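Local coordinates for protein chloromuconate cycloisomerase (Rhodococcus opacus, PDB 4M0X) that belongs to the enolase superfamily and holds a manganese ion in its barrel domain, at residues 203-214 against 232-242; 301-309 against 334-342. One frame throughout, in Å; residues are numbered along the deposited sequence.

Both contacts belong to the barrel domain of this enolase-superfamily protein, but they sit on opposite sides of the chain's centre, with centres about 36 Å apart and nearest atoms about 20 Å apart. Interaction 1 pairs two successive helices on the outside of the barrel, its centre about 24 Å from that of the chain, and lies against neighbouring subunits. Interaction 2, centred about 13 Å from there, is buried where a barrel helix starts under a late loop. The manganese ion is bound by D196, E222 and D247. Strands 192-196 and 220-222, which carry the first two, lead into the helices of interaction 1, whose L210 side chain remains about 13 Å from the metal.

Interaction 1 (203-214 against 232-242); sequences ELEAHRWLPILA and GLARLRDKLSI
L236 fits its two methyl branches between three side chains of helix 203-214. CD2 sits over one face of the H207 imidazole, 3.6 Å from the ring centroid and only 7° off the ring normal, a CH-pi contact made almost plumb over the middle. The other branch, CD1, reaches A206 CB at 4.0 Å and L210 CD2 at 4.1 Å. L210 CD2 also meets L240 CD2 (3.9 Å), so a single methyl links two leucines one turn apart. This apolar strip is the tight side of the contact: A206, L210, L236 and L240 are all buried, and loop residues W201, P224 and I225 close over it. The two segments are successive outer helices of the modified TIM barrel, (beta/alpha)7beta, of the enolase superfamily, joined through strand 220-222. They run nearly parallel, crossing at -23° with axes 10.9 Å apart at closest approach. Towards solvent the packing thins. K239 CG lies at the edge of the H207 ring, 4.1 Å from CE1, while the K239 ammonium continues to R237 O of the second subunit. Beyond the end of helix 232-239, A214 CB touches I242 CG2 at 3.9 Å, and the hydroxyl OG of exposed S241 lies against A214 CB as well. At the N-terminal end the contact is polar instead. E203 OE2 forms a salt bridge to R235 NH1 with carboxylate and guanidinium nearly coplanar, 12° apart; the modelled separation is too short to be trusted. OE2 has a second cationic partner, R237 of the second subunit, whose guanidinium also comes close to that of R235; the shared carboxylate would be expected to offset their like charges.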
loop_
_atom_site.group_PDB
_atom_site.type_symbol
_atom_site.label_atom_id
_atom_site.label_comp_id
_atom_site.label_asym_id
_atom_site.label_seq_id
_atom_site.Cartn_x
_atom_site.Cartn_y
_atom_site.Cartn_z
ATOM N N GLU A 203 -4.419 -15.252 17.913
ATOM C CA GLU A 203 -4.050 -13.856 17.906
ATOM C C GLU A 203 -4.427 -13.125 19.215
ATOM O O GLU A 203 -3.595 -12.400 19.759
ATOM C CB GLU A 203 -4.689 -13.177 16.738
ATOM C CG GLU A 203 -3.690 -12.370 15.970
ATOM C CD GLU A 203 -4.290 -11.772 14.724
ATOM O OE1 GLU A 203 -5.035 -12.511 13.996
ATOM O OE2 GLU A 203 -3.986 -10.569 14.479
ATOM N N LEU A 204 -5.648 -13.325 19.724
ATOM C CA LEU A 204 -6.044 -12.776 21.050
ATOM C C LEU A 204 -5.128 -13.191 22.226
ATOM O O LEU A 204 -4.720 -12.352 23.031
ATOM C CB LEU A 204 -7.502 -13.122 21.392
ATOM C CG LEU A 204 -8.616 -12.109 21.138
ATOM C CD1 LEU A 204 -8.359 -11.309 19.884
ATOM C CD2 LEU A 204 -9.948 -12.815 20.997
ATOM N N GLU A 205 -4.812 -14.485 22.295
ATOM C CA GLU A 205 -4.025 -15.051 23.370
ATOM C C GLU A 205 -2.610 -14.496 23.257
ATOM O O GLU A 205 -1.950 -14.162 24.261
ATOM C CB GLU A 205 -3.994 -16.582 23.264
ATOM C CG GLU A 205 -5.255 -17.309 23.713
ATOM C CD GLU A 205 -5.205 -18.789 23.396
ATOM O OE1 GLU A 205 -4.760 -19.140 22.274
ATOM O OE2 GLU A 205 -5.607 -19.617 24.252
ATOM N N ALA A 206 -2.135 -14.391 22.022
ATOM C CA ALA A 206 -0.772 -13.958 21.815
ATOM C C ALA A 206 -0.609 -12.554 22.378
ATOM O O ALA A 206 0.336 -12.289 23.093
ATOM C CB ALA A 206 -0.425 -14.015 20.343
ATOM N N HIS A 207 -1.566 -11.674 22.085
ATOM C CA HIS A 207 -1.461 -10.269 22.450
ATOM C C HIS A 207 -1.714 -10.072 23.938
ATOM O O HIS A 207 -1.274 -9.093 24.507
ATOM C CB HIS A 207 -2.480 -9.426 21.666
ATOM C CG HIS A 207 -2.103 -9.132 20.239
ATOM N ND1 HIS A 207 -1.446 -7.982 19.866
ATOM C CD2 HIS A 207 -2.356 -9.806 19.089
ATOM C CE1 HIS A 207 -1.280 -7.975 18.556
ATOM N NE2 HIS A 207 -1.824 -9.068 18.061
ATOM N N ARG A 208 -2.461 -10.984 24.549
ATOM C CA ARG A 208 -2.735 -10.943 25.981
ATOM C C ARG A 208 -1.485 -11.322 26.771
ATOM O O ARG A 208 -1.107 -10.612 27.721
ATOM C CB ARG A 208 -3.916 -11.876 26.334
ATOM C CG ARG A 208 -4.033 -12.339 27.801
ATOM C CD ARG A 208 -4.875 -11.406 28.677
ATOM N NE ARG A 208 -5.560 -12.093 29.786
ATOM C CZ ARG A 208 -6.628 -12.893 29.653
ATOM N NH1 ARG A 208 -7.147 -13.155 28.455
ATOM N NH2 ARG A 208 -7.186 -13.450 30.719
ATOM N N TRP A 209 -0.839 -12.429 26.385
ATOM C CA TRP A 209 0.145 -13.041 27.274
ATOM C C TRP A 209 1.558 -12.709 26.972
ATOM O O TRP A 209 2.362 -12.579 27.869
ATOM C CB TRP A 209 -0.049 -14.546 27.386
ATOM C CG TRP A 209 -1.305 -14.901 28.110
ATOM C CD1 TRP A 209 -2.441 -15.430 27.576
ATOM C CD2 TRP A 209 -1.554 -14.734 29.507
ATOM N NE1 TRP A 209 -3.395 -15.610 28.572
ATOM C CE2 TRP A 209 -2.870 -15.188 29.761
ATOM C CE3 TRP A 209 -0.793 -14.238 30.575
ATOM C CZ2 TRP A 209 -3.438 -15.156 31.038
ATOM C CZ3 TRP A 209 -1.369 -14.210 31.853
ATOM C CH2 TRP A 209 -2.671 -14.669 32.069
ATOM N N LEU A 210 1.872 -12.525 25.713
ATOM C CA LEU A 210 3.230 -12.159 25.344
ATOM C C LEU A 210 3.747 -10.959 26.125
ATOM O O LEU A 210 4.799 -11.079 26.706
ATOM C CB LEU A 210 3.401 -11.996 23.813
ATOM C CG LEU A 210 3.988 -13.176 23.030
ATOM C CD1 LEU A 210 4.011 -14.457 23.847
ATOM C CD2 LEU A 210 3.352 -13.426 21.658
ATOM N N PRO A 211 3.033 -9.815 26.142
ATOM C CA PRO A 211 3.604 -8.640 26.834
ATOM C C PRO A 211 3.806 -8.923 28.328
ATOM O O PRO A 211 4.786 -8.437 28.929
ATOM C CB PRO A 211 2.531 -7.569 26.678
ATOM C CG PRO A 211 1.735 -7.987 25.494
ATOM C CD PRO A 211 1.741 -9.492 25.518
ATOM N N ILE A 212 2.928 -9.742 28.898
ATOM C CA ILE A 212 3.043 -10.079 30.291
ATOM C C ILE A 212 4.320 -10.884 30.510
ATOM O O ILE A 212 5.088 -10.643 31.474
ATOM C CB ILE A 212 1.763 -10.776 30.832
ATOM C CG1 ILE A 212 0.681 -9.729 31.123
ATOM C CG2 ILE A 212 2.034 -11.553 32.112
ATOM C CD1 ILE A 212 -0.715 -10.302 31.055
ATOM N N LEU A 213 4.571 -11.807 29.595
ATOM C CA LEU A 213 5.778 -12.593 29.642
ATOM C C LEU A 213 7.032 -11.773 29.276
ATOM O O LEU A 213 8.122 -12.031 29.775
ATOM C CB LEU A 213 5.626 -13.809 28.737
ATOM C CG LEU A 213 4.622 -14.909 29.102
ATOM C CD1 LEU A 213 4.217 -15.771 27.895
ATOM C CD2 LEU A 213 5.254 -15.777 30.164
ATOM N N ALA A 214 6.895 -10.779 28.416
ATOM C CA ALA A 214 8.057 -9.956 28.064
ATOM C C ALA A 214 8.445 -9.131 29.281
ATOM O O ALA A 214 9.630 -8.965 29.581
ATOM C CB ALA A 214 7.775 -9.069 26.862
ATOM N N GLY A 232 -0.983 -11.640 11.105
ATOM C CA GLY A 232 -1.135 -11.625 12.522
ATOM C C GLY A 232 0.239 -11.523 13.110
ATOM O O GLY A 232 0.458 -10.817 14.113
ATOM N N LEU A 233 1.172 -12.232 12.473
ATOM C CA LEU A 233 2.564 -12.158 12.867
ATOM C C LEU A 233 3.052 -10.724 12.753
ATOM O O LEU A 233 3.687 -10.227 13.666
ATOM C CB LEU A 233 3.385 -13.041 11.967
ATOM C CG LEU A 233 3.927 -14.401 12.384
ATOM C CD1 LEU A 233 3.514 -14.872 13.783
ATOM C CD2 LEU A 233 3.625 -15.394 11.253
ATOM N N ALA A 234 2.730 -10.068 11.645
ATOM C CA ALA A 234 3.123 -8.688 11.431
ATOM C C ALA A 234 2.542 -7.724 12.430
ATOM O O ALA A 234 3.259 -6.803 12.818
ATOM C CB ALA A 234 2.805 -8.210 10.023
ATOM N N ARG A 235 1.277 -7.897 12.822
ATOM C CA ARG A 235 0.667 -7.028 13.826
ATOM C C ARG A 235 1.381 -7.234 15.157
ATOM O O ARG A 235 1.543 -6.262 15.911
ATOM C CB ARG A 235 -0.815 -7.312 14.068
ATOM C CG ARG A 235 -1.790 -6.666 13.111
ATOM C CD ARG A 235 -3.152 -7.353 13.215
ATOM N NE ARG A 235 -3.753 -7.604 11.898
ATOM C CZ ARG A 235 -4.209 -8.794 11.454
ATOM N NH1 ARG A 235 -4.141 -9.884 12.223
ATOM N NH2 ARG A 235 -4.746 -8.904 10.222
ATOM N N LEU A 236 1.783 -8.479 15.454
ATOM C CA LEU A 236 2.449 -8.812 16.705
ATOM C C LEU A 236 3.827 -8.178 16.748
ATOM O O LEU A 236 4.233 -7.589 17.784
ATOM C CB LEU A 236 2.608 -10.316 16.872
ATOM C CG LEU A 236 1.598 -11.117 17.673
ATOM C CD1 LEU A 236 2.204 -12.482 17.811
ATOM C CD2 LEU A 236 1.320 -10.588 19.064
ATOM N N ARG A 237 4.538 -8.291 15.617
ATOM C CA ARG A 237 5.882 -7.756 15.517
ATOM C C ARG A 237 5.834 -6.269 15.824
ATOM O O ARG A 237 6.743 -5.759 16.471
ATOM C CB ARG A 237 6.492 -8.033 14.153
ATOM C CG ARG A 237 7.906 -7.540 14.043
ATOM C CD ARG A 237 8.380 -7.387 12.613
ATOM N NE ARG A 237 9.800 -7.027 12.663
ATOM C CZ ARG A 237 10.683 -7.070 11.659
ATOM N NH1 ARG A 237 10.336 -7.451 10.422
ATOM N NH2 ARG A 237 11.942 -6.726 11.908
ATOM N N ASP A 238 4.755 -5.592 15.416
ATOM C CA ASP A 238 4.566 -4.172 15.745
ATOM C C ASP A 238 4.178 -3.909 17.214
ATOM O O ASP A 238 4.717 -3.020 17.836
ATOM C CB ASP A 238 3.547 -3.476 14.820
ATOM C CG ASP A 238 3.965 -3.488 13.346
ATOM O OD1 ASP A 238 5.185 -3.442 13.052
ATOM O OD2 ASP A 238 3.064 -3.534 12.465
ATOM N N LYS A 239 3.231 -4.637 17.772
ATOM C CA LYS A 239 2.804 -4.263 19.091
ATOM C C LYS A 239 3.891 -4.563 20.124
ATOM O O LYS A 239 4.116 -3.771 21.020
ATOM C CB LYS A 239 1.508 -4.960 19.447
ATOM C CG LYS A 239 0.291 -4.226 18.908
ATOM C CD LYS A 239 -0.435 -3.421 19.986
ATOM C CE LYS A 239 -1.703 -2.770 19.444
ATOM N NZ LYS A 239 -2.591 -3.652 18.610
ATOM N N LEU A 240 4.600 -5.676 19.939
ATOM C CA LEU A 240 5.488 -6.250 20.923
ATOM C C LEU A 240 6.830 -5.563 21.112
ATOM O O LEU A 240 7.456 -5.120 20.154
ATOM C CB LEU A 240 5.724 -7.702 20.562
ATOM C CG LEU A 240 4.789 -8.707 21.222
ATOM C CD1 LEU A 240 3.328 -8.306 21.115
ATOM C CD2 LEU A 240 5.028 -10.065 20.590
ATOM N N SER A 241 7.266 -5.507 22.370
ATOM C CA SER A 241 8.542 -4.924 22.750
ATOM C C SER A 241 9.664 -5.943 22.525
ATOM O O SER A 241 10.841 -5.642 22.728
ATOM C CB SER A 241 8.502 -4.540 24.226
ATOM O OG SER A 241 8.162 -5.664 25.055
ATOM N N ILE A 242 9.304 -7.154 22.120
ATOM C CA ILE A 242 10.289 -8.213 21.928
ATOM C C ILE A 242 10.117 -8.759 20.530
ATOM O O ILE A 242 9.038 -8.672 19.967
ATOM C CB ILE A 242 10.150 -9.364 22.969
ATOM C CG1 ILE A 242 8.701 -9.846 23.062
ATOM C CG2 ILE A 242 10.698 -8.949 24.335
ATOM C CD1 ILE A 242 8.566 -11.193 23.718
#

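Interaction 2 (301-309 against 334-342)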
loop_
_atom_site.group_PDB
_atom_site.type_symbol
_atom_site.label_atom_id
_atom_site.label_comp_id
_atom_site.label_asym_id
_atom_site.label_seq_id
_atom_site.Cartn_x
_atom_site.Cartn_y
_atom_site.Cartn_z
ATOM N N PRO A 301 13.934 -31.856 17.563
ATOM C CA PRO A 301 15.361 -32.067 17.689
ATOM C C PRO A 301 15.774 -33.253 16.839
ATOM O O PRO A 301 14.982 -33.766 16.059
ATOM C CB PRO A 301 15.542 -32.376 19.196
ATOM C CG PRO A 301 14.167 -32.364 19.789
ATOM C CD PRO A 301 13.216 -32.546 18.644
ATOM N N GLU A 302 17.006 -33.691 17.012
ATOM C CA GLU A 302 17.582 -34.727 16.177
ATOM C C GLU A 302 18.671 -35.431 16.992
ATOM O O GLU A 302 19.052 -34.967 18.091
ATOM C CB GLU A 302 18.136 -34.106 14.878
ATOM C CG GLU A 302 19.171 -32.983 15.033
ATOM C CD GLU A 302 18.767 -31.908 16.035
ATOM O OE1 GLU A 302 19.277 -31.956 17.186
ATOM O OE2 GLU A 302 17.916 -31.042 15.691
ATOM N N SER A 303 19.149 -36.555 16.474
ATOM C CA SER A 303 20.202 -37.281 17.115
ATOM C C SER A 303 21.512 -36.606 16.730
ATOM O O SER A 303 21.508 -35.527 16.127
ATOM C CB SER A 303 20.197 -38.686 16.581
ATOM O OG SER A 303 20.609 -38.625 15.236
ATOM N N SER A 304 22.638 -37.254 17.033
ATOM C CA SER A 304 23.928 -36.709 16.632
ATOM C C SER A 304 24.206 -36.767 15.137
ATOM O O SER A 304 25.037 -35.997 14.651
ATOM C CB SER A 304 25.053 -37.340 17.418
ATOM O OG SER A 304 25.029 -36.808 18.732
ATOM N N VAL A 305 23.508 -37.644 14.409
ATOM C CA VAL A 305 23.689 -37.713 12.955
ATOM C C VAL A 305 23.334 -36.391 12.231
ATOM O O VAL A 305 24.202 -35.806 11.561
ATOM C CB VAL A 305 22.932 -38.899 12.324
ATOM C CG1 VAL A 305 23.164 -38.963 10.805
ATOM C CG2 VAL A 305 23.321 -40.205 13.001
ATOM N N MET A 306 22.084 -35.930 12.364
ATOM C CA MET A 306 21.633 -34.643 11.807
ATOM C C MET A 306 22.202 -33.449 12.606
ATOM O O MET A 306 22.563 -32.409 12.028
ATOM C CB MET A 306 20.086 -34.599 11.741
ATOM C CG MET A 306 19.427 -33.258 11.361
ATOM S SD MET A 306 19.734 -32.658 9.681
ATOM C CE MET A 306 19.068 -33.972 8.646
ATOM N N GLY A 307 22.299 -33.626 13.927
ATOM C CA GLY A 307 22.881 -32.625 14.811
ATOM C C GLY A 307 24.279 -32.209 14.402
ATOM O O GLY A 307 24.581 -31.006 14.345
ATOM N N ALA A 308 25.131 -33.193 14.115
ATOM C CA ALA A 308 26.464 -32.932 13.539
ATOM C C ALA A 308 26.469 -32.099 12.225
ATOM O O ALA A 308 27.221 -31.143 12.136
ATOM C CB ALA A 308 27.252 -34.226 13.371
ATOM N N ILE A 309 25.654 -32.436 11.225
ATOM C CA ILE A 309 25.701 -31.675 9.967
ATOM C C ILE A 309 25.149 -30.278 10.231
ATOM O O ILE A 309 25.748 -29.288 9.823
ATOM C CB ILE A 309 25.078 -32.414 8.724
ATOM C CG1 ILE A 309 25.234 -31.616 7.447
ATOM C CG2 ILE A 309 23.586 -32.711 8.867
ATOM C CD1 ILE A 309 26.630 -31.088 7.207
ATOM N N ASP A 334 21.772 -43.065 24.168
ATOM C CA ASP A 334 22.587 -43.774 23.187
ATOM C C ASP A 334 22.206 -43.382 21.754
ATOM O O ASP A 334 21.158 -42.794 21.539
ATOM C CB ASP A 334 22.446 -45.275 23.383
ATOM C CG ASP A 334 23.637 -46.068 22.856
ATOM O OD1 ASP A 334 24.406 -45.598 21.985
ATOM O OD2 ASP A 334 23.781 -47.217 23.311
ATOM N N GLU A 335 23.062 -43.718 20.790
ATOM C CA GLU A 335 22.995 -43.177 19.431
ATOM C C GLU A 335 23.429 -44.200 18.376
ATOM O O GLU A 335 23.791 -45.309 18.721
ATOM C CB GLU A 335 23.844 -41.904 19.324
ATOM C CG GLU A 335 23.465 -40.840 20.348
ATOM C CD GLU A 335 23.549 -39.396 19.823
ATOM O OE1 GLU A 335 23.221 -39.168 18.602
ATOM O OE2 GLU A 335 23.929 -38.498 20.654
ATOM N N VAL A 336 23.356 -43.857 17.093
ATOM C CA VAL A 336 23.932 -44.761 16.074
ATOM C C VAL A 336 25.290 -44.267 15.557
ATOM O O VAL A 336 25.794 -44.747 14.561
ATOM C CB VAL A 336 22.950 -45.178 14.937
ATOM C CG1 VAL A 336 21.701 -45.807 15.525
ATOM C CG2 VAL A 336 22.581 -44.022 14.018
ATOM N N VAL A 337 25.905 -43.328 16.261
ATOM C CA VAL A 337 27.249 -42.891 15.866
ATOM C C VAL A 337 28.305 -43.434 16.804
ATOM O O VAL A 337 27.995 -43.872 17.888
ATOM C CB VAL A 337 27.382 -41.356 15.667
ATOM C CG1 VAL A 337 26.590 -40.936 14.437
ATOM C CG2 VAL A 337 26.960 -40.567 16.890
ATOM N N THR A 338 29.548 -43.436 16.366
ATOM C CA THR A 338 30.616 -43.837 17.240
ATOM C C THR A 338 30.975 -42.758 18.294
ATOM O O THR A 338 31.448 -43.087 19.356
ATOM C CB THR A 338 31.860 -44.234 16.440
ATOM O OG1 THR A 338 32.221 -43.164 15.564
ATOM C CG2 THR A 338 31.585 -45.474 15.647
ATOM N N GLU A 339 30.752 -41.482 17.973
ATOM C CA GLU A 339 31.076 -40.352 18.836
ATOM C C GLU A 339 29.994 -39.286 18.705
ATOM O O GLU A 339 29.956 -38.566 17.707
ATOM C CB GLU A 339 32.422 -39.750 18.449
ATOM C CG GLU A 339 33.609 -40.607 18.842
ATOM C CD GLU A 339 34.882 -40.217 18.115
ATOM O OE1 GLU A 339 35.128 -38.994 17.926
ATOM O OE2 GLU A 339 35.641 -41.145 17.739
ATOM N N PRO A 340 29.098 -39.187 19.708
ATOM C CA PRO A 340 28.023 -38.197 19.702
ATOM C C PRO A 340 28.571 -36.776 19.830
ATOM O O PRO A 340 29.779 -36.599 19.954
ATOM C CB PRO A 340 27.209 -38.585 20.939
ATOM C CG PRO A 340 28.203 -39.224 21.857
ATOM C CD PRO A 340 29.027 -40.046 20.903
ATOM N N LEU A 341 27.711 -35.769 19.788
ATOM C CA LEU A 341 28.189 -34.400 19.865
ATOM C C LEU A 341 28.790 -34.142 21.245
ATOM O O LEU A 341 28.280 -34.629 22.270
ATOM C CB LEU A 341 27.053 -33.414 19.565
ATOM C CG LEU A 341 26.316 -33.463 18.209
ATOM C CD1 LEU A 341 25.204 -32.429 18.186
ATOM C CD2 LEU A 341 27.240 -33.278 17.012
ATOM N N LYS A 342 29.880 -33.383 21.289
ATOM C CA LYS A 342 30.495 -33.119 22.574
ATOM C C LYS A 342 30.036 -31.758 23.103
ATOM O O LYS A 342 30.027 -30.775 22.372
ATOM C CB LYS A 342 32.020 -33.283 22.460
ATOM C CG LYS A 342 32.876 -33.035 23.710
ATOM C CD LYS A 342 32.676 -33.985 24.892
ATOM C CE LYS A 342 33.685 -33.637 25.994
ATOM N NZ LYS A 342 33.136 -33.697 27.382
#
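The first turn of barrel helix 304-316 is held under the loop 334-342 through S304, whose hydroxyl carries two bonds across the contact. S304 OG donates to E335 OE2 at 2.8 Å, meeting that oxygen on its syn side, 29° out of the carboxylate plane. It accepts from L341 N at 3.1 Å, with an N-H...O angle of 153°. This buried oxygen thus ties together two loop positions six residues apart; with OG beside its own backbone N (chi1 -74°), it faces both. E335 OE1 is also modelled as acceptor for S304 N, but its position is doubtful. S303 is the N-cap, its OG accepting from V305 N at 3.2 Å while also bonding to E49. Apolar contacts flank the polar centre. V305 CG2 lies 3.6 Å from V337 CG1 and also touches V336 CG2, whereas L341 lays CD2 against A308 CB (3.8 Å) and CD1 against the backbone of G307. Around them, P329 packs on S304 and L341, V305 rests on I47 of strand 45-51, and V305 and V336 share L35 of strand 27-40, so the barrel helix and this loop abut the N-terminal antiparallel sheet.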